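Putative aminooxidase (Propionibacterium acnes, PDB 2BA9) isomerises polyunsaturated fatty acids, producing conjugated linoleic acid, and carries a bound flavin-adenine dinucleotide cofactor. Local coordinates at residues R222-G234 / K258-R270. Sequence-based numbering, arbitrary orientation.
With FAD (flavin-adenine dinucleotide), chain D.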
loop_
_atom_site.group_PDB
_atom_site.type_symbol
_atom_site.label_atom_id
_atom_site.label_comp_id
_atom_site.label_asym_id
_atom_site.label_seq_id
_atom_site.Cartn_x
_atom_site.Cartn_y
_atom_site.Cartn_z
ATOM N N ARG A 222 -3.342 14.099 17.466
ATOM C CA ARG A 222 -2.264 13.107 17.524
ATOM C C ARG A 222 -2.172 12.510 18.914
ATOM O O ARG A 222 -2.886 12.938 19.817
ATOM C CB ARG A 222 -0.948 13.771 17.147
ATOM C CG ARG A 222 -1.067 14.543 15.852
ATOM C CD ARG A 222 0.271 14.869 15.251
ATOM N NE ARG A 222 0.123 15.889 14.226
ATOM C CZ ARG A 222 1.112 16.359 13.480
ATOM N NH1 ARG A 222 2.352 15.930 13.661
ATOM N NH2 ARG A 222 0.861 17.291 12.567
ATOM N N ASN A 223 -1.299 11.519 19.078
ATOM C CA ASN A 223 -1.051 10.899 20.378
ATOM C C ASN A 223 -2.319 10.440 21.103
ATOM O O ASN A 223 -2.376 10.434 22.339
ATOM C CB ASN A 223 -0.241 11.857 21.255
ATOM C CG ASN A 223 1.045 12.257 20.594
ATOM O OD1 ASN A 223 1.965 11.447 20.487
ATOM N ND2 ASN A 223 1.105 13.486 20.092
ATOM N N VAL A 224 -3.321 10.044 20.321
ATOM C CA VAL A 224 -4.595 9.600 20.859
ATOM C C VAL A 224 -4.613 8.079 20.996
ATOM O O VAL A 224 -4.663 7.350 20.003
ATOM C CB VAL A 224 -5.770 10.098 19.997
ATOM C CG1 VAL A 224 -7.118 9.583 20.534
ATOM C CG2 VAL A 224 -5.766 11.634 19.941
ATOM N N ASP A 225 -4.579 7.633 22.251
ATOM C CA ASP A 225 -4.554 6.224 22.630
ATOM C C ASP A 225 -5.984 5.796 22.916
ATOM O O ASP A 225 -6.451 5.906 24.043
ATOM C CB ASP A 225 -3.671 6.056 23.888
ATOM C CG ASP A 225 -3.410 4.595 24.265
ATOM O OD1 ASP A 225 -3.980 3.672 23.639
ATOM O OD2 ASP A 225 -2.618 4.375 25.210
ATOM N N ILE A 226 -6.672 5.345 21.870
ATOM C CA ILE A 226 -8.038 4.839 21.959
ATOM C C ILE A 226 -8.053 3.463 22.619
ATOM O O ILE A 226 -7.484 2.508 22.087
ATOM C CB ILE A 226 -8.687 4.680 20.559
ATOM C CG1 ILE A 226 -8.805 6.031 19.845
ATOM C CG2 ILE A 226 -10.050 3.998 20.678
ATOM C CD1 ILE A 226 -9.208 5.921 18.386
ATOM N N THR A 227 -8.722 3.366 23.764
ATOM C CA THR A 227 -8.777 2.124 24.522
ATOM C C THR A 227 -10.090 1.376 24.346
ATOM O O THR A 227 -10.143 0.166 24.582
ATOM C CB THR A 227 -8.546 2.397 26.003
ATOM O OG1 THR A 227 -9.585 3.253 26.487
ATOM C CG2 THR A 227 -7.180 3.067 26.212
ATOM N N ARG A 228 -11.141 2.084 23.925
ATOM C CA ARG A 228 -12.470 1.497 23.817
ATOM C C ARG A 228 -13.370 2.272 22.846
ATOM O O ARG A 228 -13.422 3.499 22.893
ATOM C CB ARG A 228 -13.119 1.441 25.212
ATOM C CG ARG A 228 -14.305 0.485 25.333
ATOM C CD ARG A 228 -14.496 -0.003 26.774
ATOM N NE ARG A 228 -13.211 -0.336 27.418
ATOM C CZ ARG A 228 -12.644 0.339 28.431
ATOM N NH1 ARG A 228 -13.239 1.400 28.994
ATOM N NH2 ARG A 228 -11.465 -0.069 28.904
ATOM N N ILE A 229 -14.054 1.547 21.959
ATOM C CA ILE A 229 -15.150 2.103 21.157
ATOM C C ILE A 229 -16.369 1.203 21.314
ATOM O O ILE A 229 -16.291 -0.007 21.078
ATOM C CB ILE A 229 -14.809 2.233 19.651
ATOM C CG1 ILE A 229 -13.634 3.199 19.440
ATOM C CG2 ILE A 229 -16.038 2.694 18.866
ATOM C CD1 ILE A 229 -13.197 3.357 17.994
ATOM N N THR A 230 -17.481 1.806 21.734
ATOM C CA THR A 230 -18.770 1.127 21.853
ATOM C C THR A 230 -19.821 1.902 21.055
ATOM O O THR A 230 -19.758 3.130 20.946
ATOM C CB THR A 230 -19.213 1.015 23.318
ATOM O OG1 THR A 230 -19.269 2.324 23.903
ATOM C CG2 THR A 230 -18.239 0.145 24.101
ATOM N N ARG A 231 -20.786 1.181 20.498
ATOM C CA ARG A 231 -21.713 1.770 19.542
ATOM C C ARG A 231 -23.151 1.402 19.867
ATOM O O ARG A 231 -23.768 0.598 19.174
ATOM C CB ARG A 231 -21.359 1.329 18.125
ATOM C CG ARG A 231 -20.095 1.955 17.594
ATOM C CD ARG A 231 -19.499 1.121 16.493
ATOM N NE ARG A 231 -19.078 -0.201 16.966
ATOM C CZ ARG A 231 -18.815 -1.246 16.177
ATOM N NH1 ARG A 231 -18.433 -2.401 16.708
ATOM N NH2 ARG A 231 -18.929 -1.145 14.856
ATOM N N GLU A 232 -23.688 2.028 20.906
ATOM C CA GLU A 232 -25.054 1.778 21.336
ATOM C C GLU A 232 -25.925 3.015 21.131
ATOM O O GLU A 232 -25.423 4.112 20.899
ATOM C CB GLU A 232 -25.092 1.364 22.810
ATOM C CG GLU A 232 -23.858 0.639 23.323
ATOM C CD GLU A 232 -22.903 1.579 24.060
ATOM O OE1 GLU A 232 -22.081 2.266 23.400
ATOM O OE2 GLU A 232 -22.986 1.637 25.308
ATOM N N ASP A 233 -27.241 2.812 21.208
ATOM C CA ASP A 233 -28.232 3.899 21.167
ATOM C C ASP A 233 -28.140 4.758 19.897
ATOM O O ASP A 233 -28.659 5.880 19.857
ATOM C CB ASP A 233 -28.094 4.797 22.408
ATOM C CG ASP A 233 -28.006 4.004 23.715
ATOM O OD1 ASP A 233 -28.914 3.186 23.989
ATOM O OD2 ASP A 233 -27.022 4.213 24.470
ATOM N N GLY A 234 -27.491 4.222 18.865
ATOM C CA GLY A 234 -27.323 4.923 17.589
ATOM C C GLY A 234 -26.175 5.915 17.562
ATOM O O GLY A 234 -26.119 6.771 16.681
ATOM N N LYS A 258 -7.441 -5.534 14.087
ATOM C CA LYS A 258 -6.936 -4.970 15.345
ATOM C C LYS A 258 -8.011 -4.204 16.107
ATOM O O LYS A 258 -8.002 -4.165 17.344
ATOM C CB LYS A 258 -5.745 -4.056 15.074
ATOM C CG LYS A 258 -4.582 -4.779 14.365
ATOM C CD LYS A 258 -3.235 -4.158 14.744
ATOM C CE LYS A 258 -2.060 -5.024 14.285
ATOM N NZ LYS A 258 -1.576 -4.577 12.972
ATOM N N PHE A 259 -8.907 -3.584 15.335
ATOM C CA PHE A 259 -10.098 -2.862 15.818
ATOM C C PHE A 259 -10.996 -3.777 16.638
ATOM O O PHE A 259 -11.651 -3.330 17.578
ATOM C CB PHE A 259 -10.854 -2.276 14.614
ATOM C CG PHE A 259 -12.237 -1.769 14.925
ATOM C CD1 PHE A 259 -12.426 -0.515 15.501
ATOM C CD2 PHE A 259 -13.362 -2.530 14.602
ATOM C CE1 PHE A 259 -13.719 -0.040 15.776
ATOM C CE2 PHE A 259 -14.641 -2.059 14.873
ATOM C CZ PHE A 259 -14.817 -0.812 15.463
ATOM N N LEU A 260 -11.003 -5.063 16.290
ATOM C CA LEU A 260 -11.753 -6.062 17.042
ATOM C C LEU A 260 -11.369 -6.065 18.511
ATOM O O LEU A 260 -12.219 -6.275 19.381
ATOM C CB LEU A 260 -11.499 -7.465 16.485
ATOM C CG LEU A 260 -12.000 -7.801 15.083
ATOM C CD1 LEU A 260 -11.562 -9.219 14.720
ATOM C CD2 LEU A 260 -13.524 -7.654 15.004
ATOM N N ASP A 261 -10.087 -5.830 18.778
ATOM C CA ASP A 261 -9.545 -5.940 20.132
ATOM C C ASP A 261 -9.900 -4.773 21.067
ATOM O O ASP A 261 -9.651 -4.871 22.266
ATOM C CB ASP A 261 -8.012 -6.083 20.085
ATOM C CG ASP A 261 -7.546 -7.352 19.380
ATOM O OD1 ASP A 261 -8.339 -8.304 19.220
ATOM O OD2 ASP A 261 -6.360 -7.385 18.984
ATOM N N TYR A 262 -10.446 -3.679 20.538
ATOM C CA TYR A 262 -10.826 -2.532 21.382
ATOM C C TYR A 262 -12.226 -1.962 21.086
ATOM O O TYR A 262 -12.533 -0.803 21.401
ATOM C CB TYR A 262 -9.754 -1.433 21.311
ATOM C CG TYR A 262 -9.511 -0.842 19.935
ATOM C CD1 TYR A 262 -10.264 0.233 19.472
ATOM C CD2 TYR A 262 -8.506 -1.342 19.116
ATOM C CE1 TYR A 262 -10.031 0.780 18.221
ATOM C CE2 TYR A 262 -8.265 -0.803 17.875
ATOM C CZ TYR A 262 -9.029 0.260 17.424
ATOM O OH TYR A 262 -8.787 0.798 16.175
ATOM N N SER A 263 -13.079 -2.799 20.502
ATOM C CA SER A 263 -14.422 -2.398 20.140
ATOM C C SER A 263 -15.409 -3.441 20.609
ATOM O O SER A 263 -15.023 -4.560 20.947
ATOM C CB SER A 263 -14.535 -2.241 18.625
ATOM O OG SER A 263 -14.360 -3.485 17.976
ATOM N N ASP A 264 -16.681 -3.050 20.624
ATOM C CA ASP A 264 -17.813 -3.973 20.786
ATOM C C ASP A 264 -18.134 -4.608 19.430
ATOM O O ASP A 264 -19.261 -4.536 18.938
ATOM C CB ASP A 264 -19.045 -3.234 21.338
ATOM C CG ASP A 264 -19.475 -2.053 20.462
ATOM O OD1 ASP A 264 -18.749 -1.704 19.515
ATOM O OD2 ASP A 264 -20.532 -1.452 20.730
ATOM N N ALA A 265 -17.120 -5.208 18.814
ATOM C CA ALA A 265 -17.265 -5.813 17.492
ATOM C C ALA A 265 -18.409 -6.826 17.490
ATOM O O ALA A 265 -18.542 -7.632 18.421
ATOM C CB ALA A 265 -15.963 -6.484 17.072
ATOM N N ASP A 266 -19.240 -6.789 16.456
ATOM C CA ASP A 266 -20.313 -7.756 16.362
ATOM C C ASP A 266 -19.846 -9.071 15.718
ATOM O O ASP A 266 -18.677 -9.218 15.329
ATOM C CB ASP A 266 -21.560 -7.153 15.699
ATOM C CG ASP A 266 -21.403 -6.879 14.221
ATOM O OD1 ASP A 266 -20.555 -7.490 13.550
ATOM O OD2 ASP A 266 -22.185 -6.050 13.728
ATOM N N ASP A 267 -20.764 -10.032 15.650
ATOM C CA ASP A 267 -20.467 -11.390 15.178
ATOM C C ASP A 267 -19.798 -11.388 13.806
ATOM O O ASP A 267 -18.884 -12.180 13.547
ATOM C CB ASP A 267 -21.762 -12.233 15.119
ATOM C CG ASP A 267 -22.199 -12.747 16.475
ATOM O OD1 ASP A 267 -21.338 -12.877 17.362
ATOM O OD2 ASP A 267 -23.412 -13.052 16.660
ATOM N N ASP A 268 -20.260 -10.489 12.938
ATOM C CA ASP A 268 -19.778 -10.400 11.563
ATOM C C ASP A 268 -18.404 -9.747 11.489
ATOM O O ASP A 268 -17.557 -10.153 10.691
ATOM C CB ASP A 268 -20.773 -9.619 10.702
ATOM C CG ASP A 268 -22.009 -10.423 10.361
ATOM O OD1 ASP A 268 -21.969 -11.668 10.402
ATOM O OD2 ASP A 268 -23.041 -9.808 10.039
ATOM N N GLU A 269 -18.197 -8.733 12.316
ATOM C CA GLU A 269 -16.923 -8.062 12.378
ATOM C C GLU A 269 -15.852 -9.045 12.836
ATOM O O GLU A 269 -14.859 -9.229 12.135
ATOM C CB GLU A 269 -17.008 -6.821 13.270
ATOM C CG GLU A 269 -17.814 -5.698 12.622
ATOM C CD GLU A 269 -17.953 -4.466 13.500
ATOM O OE1 GLU A 269 -18.157 -4.622 14.728
ATOM O OE2 GLU A 269 -17.874 -3.343 12.952
ATOM N N ARG A 270 -16.068 -9.703 13.973
ATOM C CA ARG A 270 -15.147 -10.760 14.431
ATOM C C ARG A 270 -14.898 -11.796 13.338
ATOM O O ARG A 270 -13.761 -12.019 12.938
ATOM C CB ARG A 270 -15.657 -11.455 15.703
ATOM C CG ARG A 270 -15.091 -10.872 16.983
ATOM C CD ARG A 270 -15.783 -11.410 18.207
ATOM N NE ARG A 270 -17.119 -10.833 18.365
ATOM C CZ ARG A 270 -18.278 -11.495 18.289
ATOM N NH1 ARG A 270 -18.326 -12.808 18.052
ATOM N NH2 ARG A 270 -19.411 -10.822 18.461
HETATM P PA FAD D . -1.452 3.780 6.691
HETATM O O1A FAD D . -0.572 4.496 5.708
HETATM O O2A FAD D . -0.875 2.543 7.347
HETATM O O5B FAD D . -1.816 4.791 7.878
HETATM C C5B FAD D . -2.687 4.327 8.883
HETATM C C4B FAD D . -2.728 5.314 10.031
HETATM O O4B FAD D . -3.637 4.842 11.005
HETATM C C3B FAD D . -1.356 5.489 10.684
HETATM O O3B FAD D . -1.020 6.857 10.737
HETATM C C2B FAD D . -1.528 4.859 12.046
HETATM O O2B FAD D . -0.647 5.403 13.030
HETATM C C1B FAD D . -3.042 5.020 12.270
HETATM N N9A FAD D . -3.520 4.042 13.264
HETATM C C8A FAD D . -3.350 2.674 13.245
HETATM N N7A FAD D . -3.923 2.146 14.363
HETATM C C5A FAD D . -4.459 3.163 15.092
HETATM C C6A FAD D . -5.146 3.214 16.322
HETATM N N6A FAD D . -5.721 2.069 16.813
HETATM N N1A FAD D . -5.594 4.446 16.787
HETATM C C2A FAD D . -5.323 5.619 16.098
HETATM N N3A FAD D . -4.641 5.556 14.890
HETATM C C4A FAD D . -4.200 4.362 14.406
HETATM N N1 FAD D . 2.053 3.287 -2.034
HETATM C C2 FAD D . 2.011 3.742 -3.337
HETATM O O2 FAD D . 0.987 4.271 -3.769
HETATM N N3 FAD D . 3.109 3.574 -4.158
HETATM C C4 FAD D . 4.256 2.982 -3.672
HETATM O O4 FAD D . 5.231 2.864 -4.431
HETATM C C4X FAD D . 4.306 2.534 -2.348
HETATM N N5 FAD D . 5.431 1.915 -1.832
HETATM C C5X FAD D . 5.547 1.618 -0.487
HETATM C C6 FAD D . 6.743 1.127 0.030
HETATM C C7 FAD D . 6.856 0.869 1.394
HETATM C C7M FAD D . 8.167 0.357 1.920
HETATM C C8 FAD D . 5.769 1.090 2.235
HETATM C C8M FAD D . 5.838 0.824 3.709
HETATM C C9 FAD D . 4.576 1.575 1.707
HETATM C C9A FAD D . 4.444 1.835 0.343
HETATM N N10 FAD D . 3.241 2.305 -0.217
HETATM C C10 FAD D . 3.194 2.713 -1.530
HETATM C "C1'" FAD D . 1.935 2.061 0.461
HETATM C "C2'" FAD D . 1.366 3.333 1.078
HETATM O "O2'" FAD D . 2.337 4.034 1.848
HETATM C "C3'" FAD D . 0.173 2.931 1.931
HETATM O "O3'" FAD D . -0.705 2.108 1.159
HETATM C "C4'" FAD D . -0.553 4.155 2.464
HETATM O "O4'" FAD D . 0.224 4.828 3.448
HETATM C "C5'" FAD D . -1.901 3.714 3.016
HETATM O "O5'" FAD D . -2.466 4.739 3.783
HETATM P P FAD D . -3.568 4.388 4.918
HETATM O O1P FAD D . -3.987 5.645 5.656
HETATM O O2P FAD D . -4.713 3.712 4.248
HETATM O O3P FAD D . -2.841 3.417 5.970
#
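Ile226 sets its CG2 methyl 4.0 Å from CD1 of Tyr262; the far end of that ring reaches the adenine, Tyr262 OH lying 3.4 Å from FAD N6A. Thr227 and Arg228, which together face His239 in a classic beta bulge, offer mainly backbone here, the Thr227 carbonyl lying against Tyr262 CB. At Ile229 the two chains join in a single beta bridge with Ser263: Ile229 N donates to Tyr262 O (2.9 Å), and Ile229 O accepts from Asp264 N. CD1 of Ile229 meets the ring edges of Phe259 and Tyr262, 4.1 Å from CE1 of each. Beyond Thr230, Arg231 illustrates how one arginine can tie a loop and a helix start to a strand end. Its backbone N donates to Asp264 OD2 at 2.7 Å, while NE and NH1 converge in the guanidinium plane on Asp264 OD1. A bend at chi3 (-64°) carries the guanidinium onward to Glu269, whose carboxylate it meets end-on and nearly coplanar, NH1 to OE1 (3.0 Å) and NH2 to OE2 (3.1 Å), both through syn lone pairs. Phe259 CZ lies over one face of the guanidinium. Glu269 OE1 also accepts from Asp266 N, half of a capping box that starts helix 267-273, and Tyr398 holds OE2; these bonds probably keep the carboxylate turned toward Arg231. Arg394 adds a second cationic partner to Asp264. Strand 226-230 is an outer strand of a three-stranded antiparallel sheet, paired with strand 236-240, while Ile229 and Phe259 pack on strand 249-252 of the parallel FAD-binding sheet and helix 267-273 begins after the inverse gamma turn centred on Asp264.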